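PDB 5F7U: cycloalternan-forming enzyme from Listeria monocytogenes serovar 1/2a, which belongs to the glycoside hydrolase family 31 enzymes and carries a TIM-barrel domain flanked by beta domains and a family 6 carbohydrate-binding module. Local coordinates for residues A[50-54]-A[64-68]; A[83-88]-A[113-119]. The protein carries 1 engineered substitution. One frame throughout, in Å; residues are numbered along the deposited sequence.

In the fold
Contact 1 lies in the beta domain at the N-terminal end of the chain, of the Lmo2446-like, E-set clan family; contact 2 lies at its edge, where the chain passes to the next beta strands. Contact 1 comes first: strand 49-57 turns into strand 60-73, and the 50-54/64-68 pairing closes that hairpin. Contact 2 opens only after contact 1 has closed; 83-88, leaving strand 76-84, meets 113-119 on strand 106-129 and encloses a longer excursion that includes strand 91-100. The two are therefore in series, neither nested nor crossed. They still share a core, for L83 packs on V53 and V65. Beyond contact 2, 113-119 leads toward strands 214-229 and 235-243.

Contact 1: residues A[50-54]-A[64-68]; sequences DVWVE and NVTAA
V53 and V65 bond to each other in both directions across an antiparallel beta hairpin, formed by strands 49-57 and 60-73 of the N-terminal domain of the E-set clan. V53 N gives its hydrogen to V65 O at 2.7 Å, and V65 N returns one to V53 O at 3.0 Å. W52 and T66 form the non-hydrogen-bonded pair beside it. One step further, A67 N reaches V51 O at 2.8 Å, and water 1 continues the ladder by joining V51 N to A67 O. On the face that carries W52 and T66, the indole NE1 donates to E54 OE2 at 2.9 Å, almost straight and in the ring plane; it meets the oxygen on its anti side, somewhat out of the carboxylate plane. W52 CG sits between the backbone N and the carbonyl carbon (chi1 72°), which leaves CD1 and NE1 beside the N64 amide, with the two planes 32° apart. The same E54 OE2 is tied through water 2 to N64 ND2, while E54 OE1 makes a salt bridge with K97 on strand 91-100; the carboxylate is thus held directly by W52 and K97 and through water by N64. Its plane is nearly parallel to that of the N64 amide. The other face is apolar: the V53 and V65 side chains lie side by side, and V51 meets A67 where W79 of strand 76-84 touches both. L38, I40 and T42 of strand 36-43 pack on the valines of 50-54, placing this face in the domain core. With CG1 anti to its backbone N (chi1 175°), V51 brings that methyl to 3.8 Å from A67 CB.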
loop_
_atom_site.group_PDB
_atom_site.type_symbol
_atom_site.label_atom_id
_atom_site.label_comp_id
_atom_site.label_asym_id
_atom_site.label_seq_id
_atom_site.Cartn_x
_atom_site.Cartn_y
_atom_site.Cartn_z
ATOM N N ASP A 50 -52.025 15.891 -12.555
ATOM C CA ASP A 50 -51.579 15.362 -13.843
ATOM C C ASP A 50 -50.095 15.615 -13.985
ATOM O O ASP A 50 -49.611 16.687 -13.618
ATOM C CB ASP A 50 -52.309 16.053 -15.000
ATOM C CG ASP A 50 -53.798 15.878 -14.934
ATOM O OD1 ASP A 50 -54.276 14.725 -14.842
ATOM O OD2 ASP A 50 -54.505 16.904 -14.984
ATOM N N VAL A 51 -49.381 14.611 -14.494
ATOM C CA VAL A 51 -47.958 14.731 -14.782
ATOM C C VAL A 51 -47.747 14.242 -16.199
ATOM O O VAL A 51 -48.264 13.186 -16.599
ATOM C CB VAL A 51 -47.076 13.932 -13.778
ATOM C CG1 VAL A 51 -45.598 13.973 -14.170
ATOM C CG2 VAL A 51 -47.248 14.506 -12.384
ATOM N N TRP A 52 -47.015 15.041 -16.967
ATOM C CA TRP A 52 -46.796 14.734 -18.367
ATOM C C TRP A 52 -45.449 15.251 -18.836
ATOM O O TRP A 52 -44.769 16.004 -18.123
ATOM C CB TRP A 52 -47.942 15.267 -19.239
ATOM C CG TRP A 52 -47.963 16.754 -19.405
ATOM C CD1 TRP A 52 -47.457 17.463 -20.460
ATOM C CD2 TRP A 52 -48.509 17.714 -18.496
ATOM N NE1 TRP A 52 -47.666 18.816 -20.269
ATOM C CE2 TRP A 52 -48.314 18.998 -19.077
ATOM C CE3 TRP A 52 -49.164 17.625 -17.258
ATOM C CZ2 TRP A 52 -48.745 20.184 -18.453
ATOM C CZ3 TRP A 52 -49.585 18.812 -16.629
ATOM C CH2 TRP A 52 -49.371 20.072 -17.236
ATOM N N VAL A 53 -45.056 14.816 -20.029
ATOM C CA VAL A 53 -43.759 15.175 -20.579
ATOM C C VAL A 53 -43.999 15.819 -21.942
ATOM O O VAL A 53 -44.698 15.251 -22.783
ATOM C CB VAL A 53 -42.840 13.951 -20.725
ATOM C CG1 VAL A 53 -41.469 14.367 -21.264
ATOM C CG2 VAL A 53 -42.700 13.237 -19.381
ATOM N N GLU A 54 -43.424 17.007 -22.118
ATOM C CA GLU A 54 -43.402 17.696 -23.393
ATOM C C GLU A 54 -42.011 17.549 -23.985
ATOM O O GLU A 54 -41.013 17.738 -23.299
ATOM C CB GLU A 54 -43.771 19.154 -23.192
ATOM C CG GLU A 54 -45.200 19.302 -22.716
ATOM C CD GLU A 54 -45.630 20.739 -22.491
ATOM O OE1 GLU A 54 -44.855 21.670 -22.814
ATOM O OE2 GLU A 54 -46.763 20.930 -21.999
ATOM N N ASN A 64 -47.304 14.531 -26.347
ATOM C CA ASN A 64 -46.974 14.484 -24.911
ATOM C C ASN A 64 -47.064 13.063 -24.400
ATOM O O ASN A 64 -47.940 12.313 -24.837
ATOM C CB ASN A 64 -47.947 15.319 -24.074
ATOM C CG ASN A 64 -47.858 16.811 -24.335
ATOM O OD1 ASN A 64 -46.920 17.312 -24.946
ATOM N ND2 ASN A 64 -48.848 17.534 -23.841
ATOM N N VAL A 65 -46.186 12.709 -23.464
ATOM C CA VAL A 65 -46.256 11.422 -22.784
ATOM C C VAL A 65 -46.895 11.678 -21.424
ATOM O O VAL A 65 -46.474 12.580 -20.688
ATOM C CB VAL A 65 -44.849 10.773 -22.663
ATOM C CG1 VAL A 65 -44.853 9.580 -21.713
ATOM C CG2 VAL A 65 -44.356 10.337 -24.033
ATOM N N THR A 66 -47.939 10.919 -21.114
ATOM C CA THR A 66 -48.637 11.073 -19.847
ATOM C C THR A 66 -47.937 10.142 -18.860
ATOM O O THR A 66 -47.724 8.968 -19.184
ATOM C CB THR A 66 -50.135 10.717 -20.011
ATOM O OG1 THR A 66 -50.753 11.673 -20.878
ATOM C CG2 THR A 66 -50.875 10.753 -18.691
ATOM N N ALA A 67 -47.583 10.639 -17.676
ATOM C CA ALA A 67 -46.940 9.785 -16.670
ATOM C C ALA A 67 -47.966 8.962 -15.891
ATOM O O ALA A 67 -49.124 9.356 -15.766
ATOM C CB ALA A 67 -46.068 10.589 -15.730
ATOM N N ALA A 68 -47.509 7.824 -15.375
ATOM C CA ALA A 68 -48.314 6.879 -14.614
ATOM C C ALA A 68 -47.961 6.985 -13.131
ATOM O O ALA A 68 -46.774 7.115 -12.798
ATOM C CB ALA A 68 -47.994 5.469 -15.110
HETATM O O HOH W 1 -50.569 11.910 -15.048
HETATM O O HOH W 2 -48.809 20.397 -23.841
#

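Contact 2: residues A[83-88]-A[113-119]; sequences LGKFEK and FYVTDWE
F86 and F113 form the tightly packed half of this contact, an offset edge-to-face pair in which the edge of F113 is turned toward the face of F86, centroids 5.9 Å apart and planes at 70°. F113 CZ approaches F86 CE2 to 4.0 Å, and L83 CD1 touches the edge of the F113 ring at F113 CE2. V115 closes the cluster from the other end: CG2 packs on F86 CB at 3.6 Å, and CG1 lies against the E87 carbonyl O. V36 and I92 from neighbouring strands also pack on both rings, so the junction of 83-88 with 113-119 has an apolar core. The solvent side is loose: E87 is exposed and its side chain points away from 113-119. K88, partly exposed, has CG anti to the backbone N (chi1 178°) and an extended chain that runs across D117 CB, leading NZ inward to the buried E119, where it meets OE2 at 2.6 Å in a salt bridge on the anti lone pair. Water 3 links NZ to W118 O. E119 OE1 also accepts a hydrogen bond from W227 NE1 on strand 214-229; with K88 and W227 each meeting one oxygen, the buried carboxylate probably keeps its negative charge.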
loop_
_atom_site.group_PDB
_atom_site.type_symbol
_atom_site.label_atom_id
_atom_site.label_comp_id
_atom_site.label_asym_id
_atom_site.label_seq_id
_atom_site.Cartn_x
_atom_site.Cartn_y
_atom_site.Cartn_z
ATOM N N LEU A 83 -40.766 7.002 -22.312
ATOM C CA LEU A 83 -40.505 7.637 -23.599
ATOM C C LEU A 83 -40.331 6.637 -24.744
ATOM O O LEU A 83 -40.292 7.024 -25.920
ATOM C CB LEU A 83 -39.262 8.541 -23.518
ATOM C CG LEU A 83 -39.315 9.770 -22.604
ATOM C CD1 LEU A 83 -37.979 10.501 -22.677
ATOM C CD2 LEU A 83 -40.448 10.715 -22.981
ATOM N N GLY A 84 -40.238 5.357 -24.398
ATOM C CA GLY A 84 -39.939 4.316 -25.367
ATOM C C GLY A 84 -38.452 4.208 -25.664
ATOM O O GLY A 84 -37.606 4.740 -24.917
ATOM N N LYS A 85 -38.140 3.512 -26.756
ATOM C CA LYS A 85 -36.756 3.253 -27.187
ATOM C C LYS A 85 -36.389 4.149 -28.351
ATOM O O LYS A 85 -37.270 4.632 -29.069
ATOM C CB LYS A 85 -36.602 1.821 -27.701
ATOM C CG LYS A 85 -36.860 0.716 -26.710
ATOM C CD LYS A 85 -37.072 -0.567 -27.500
ATOM C CE LYS A 85 -37.181 -1.768 -26.576
ATOM N NZ LYS A 85 -37.688 -2.950 -27.329
ATOM N N PHE A 86 -35.088 4.319 -28.574
ATOM C CA PHE A 86 -34.592 5.216 -29.604
ATOM C C PHE A 86 -33.490 4.601 -30.452
ATOM O O PHE A 86 -32.951 3.537 -30.117
ATOM C CB PHE A 86 -34.127 6.529 -28.956
ATOM C CG PHE A 86 -35.225 7.243 -28.253
ATOM C CD1 PHE A 86 -36.158 7.987 -28.975
ATOM C CD2 PHE A 86 -35.362 7.142 -26.858
ATOM C CE1 PHE A 86 -37.218 8.624 -28.322
ATOM C CE2 PHE A 86 -36.411 7.779 -26.203
ATOM C CZ PHE A 86 -37.334 8.525 -26.937
ATOM N N GLU A 87 -33.212 5.253 -31.576
ATOM C CA GLU A 87 -32.125 4.841 -32.469
ATOM C C GLU A 87 -30.869 5.662 -32.243
ATOM O O GLU A 87 -30.943 6.803 -31.769
ATOM C CB GLU A 87 -32.574 4.978 -33.910
ATOM C CG GLU A 87 -33.697 4.037 -34.287
ATOM C CD GLU A 87 -34.299 4.404 -35.631
ATOM O OE1 GLU A 87 -33.622 4.223 -36.658
ATOM O OE2 GLU A 87 -35.442 4.889 -35.657
ATOM N N LYS A 88 -29.724 5.084 -32.622
ATOM C CA LYS A 88 -28.437 5.783 -32.558
ATOM C C LYS A 88 -28.566 7.095 -33.331
ATOM O O LYS A 88 -29.050 7.090 -34.466
ATOM C CB LYS A 88 -27.326 4.919 -33.168
ATOM C CG LYS A 88 -25.953 5.585 -33.202
ATOM C CD LYS A 88 -25.032 4.824 -34.124
ATOM C CE LYS A 88 -23.622 5.384 -34.093
ATOM N NZ LYS A 88 -22.788 4.689 -35.103
ATOM N N PHE A 113 -30.752 14.451 -24.173
ATOM C CA PHE A 113 -29.808 13.330 -24.287
ATOM C C PHE A 113 -29.639 12.916 -25.733
ATOM O O PHE A 113 -30.535 13.144 -26.563
ATOM C CB PHE A 113 -30.166 12.130 -23.369
ATOM C CG PHE A 113 -31.497 11.453 -23.672
ATOM C CD1 PHE A 113 -31.592 10.406 -24.602
ATOM C CD2 PHE A 113 -32.649 11.819 -22.966
ATOM C CE1 PHE A 113 -32.813 9.766 -24.833
ATOM C CE2 PHE A 113 -33.873 11.181 -23.181
ATOM C CZ PHE A 113 -33.959 10.152 -24.123
ATOM N N TYR A 114 -28.471 12.351 -26.028
ATOM C CA TYR A 114 -28.130 11.911 -27.373
ATOM C C TYR A 114 -27.946 10.400 -27.338
ATOM O O TYR A 114 -27.150 9.883 -26.554
ATOM C CB TYR A 114 -26.852 12.586 -27.869
ATOM C CG TYR A 114 -26.873 14.093 -27.762
ATOM C CD1 TYR A 114 -27.359 14.887 -28.814
ATOM C CD2 TYR A 114 -26.383 14.739 -26.606
ATOM C CE1 TYR A 114 -27.376 16.275 -28.704
ATOM C CE2 TYR A 114 -26.393 16.121 -26.503
ATOM C CZ TYR A 114 -26.885 16.878 -27.551
ATOM O OH TYR A 114 -26.882 18.258 -27.437
ATOM N N VAL A 115 -28.672 9.706 -28.194
ATOM C CA VAL A 115 -28.725 8.254 -28.139
ATOM C C VAL A 115 -27.526 7.669 -28.888
ATOM O O VAL A 115 -27.264 8.005 -30.047
ATOM C CB VAL A 115 -30.078 7.735 -28.659
ATOM C CG1 VAL A 115 -30.118 6.216 -28.630
ATOM C CG2 VAL A 115 -31.206 8.314 -27.798
ATOM N N THR A 116 -26.812 6.789 -28.198
ATOM C CA THR A 116 -25.512 6.317 -28.647
ATOM C C THR A 116 -25.503 4.834 -29.021
ATOM O O THR A 116 -26.417 4.079 -28.670
ATOM C CB THR A 116 -24.482 6.533 -27.522
ATOM O OG1 THR A 116 -24.975 5.908 -26.326
ATOM C CG2 THR A 116 -24.268 8.035 -27.255
ATOM N N ASP A 117 -24.462 4.433 -29.749
ATOM C CA ASP A 117 -24.132 3.027 -29.920
ATOM C C ASP A 117 -22.633 2.890 -30.115
ATOM O O ASP A 117 -21.942 3.878 -30.387
ATOM C CB ASP A 117 -24.918 2.388 -31.095
ATOM C CG ASP A 117 -25.159 0.882 -30.903
ATOM O OD1 ASP A 117 -24.516 0.228 -30.052
ATOM O OD2 ASP A 117 -26.015 0.339 -31.633
ATOM N N TRP A 118 -22.136 1.668 -29.936
ATOM C CA TRP A 118 -20.708 1.376 -30.073
ATOM C C TRP A 118 -20.234 1.383 -31.518
ATOM O O TRP A 118 -20.915 0.871 -32.416
ATOM C CB TRP A 118 -20.377 0.036 -29.388
ATOM C CG TRP A 118 -20.449 0.148 -27.894
ATOM C CD1 TRP A 118 -21.494 -0.217 -27.085
ATOM C CD2 TRP A 118 -19.454 0.705 -27.043
ATOM N NE1 TRP A 118 -21.194 0.073 -25.766
ATOM C CE2 TRP A 118 -19.959 0.657 -25.715
ATOM C CE3 TRP A 118 -18.189 1.275 -27.273
ATOM C CZ2 TRP A 118 -19.226 1.117 -24.615
ATOM C CZ3 TRP A 118 -17.453 1.754 -26.172
ATOM C CH2 TRP A 118 -17.982 1.661 -24.855
ATOM N N GLU A 119 -19.058 1.979 -31.720
ATOM C CA GLU A 119 -18.310 1.893 -32.976
ATOM C C GLU A 119 -16.932 1.376 -32.597
ATOM O O GLU A 119 -16.398 1.744 -31.537
ATOM C CB GLU A 119 -18.181 3.262 -33.626
ATOM C CG GLU A 119 -19.517 3.882 -34.028
ATOM C CD GLU A 119 -19.391 5.264 -34.644
ATOM O OE1 GLU A 119 -18.295 5.881 -34.621
ATOM O OE2 GLU A 119 -20.421 5.747 -35.148
HETATM O O HOH W 3 -22.852 2.085 -33.973
#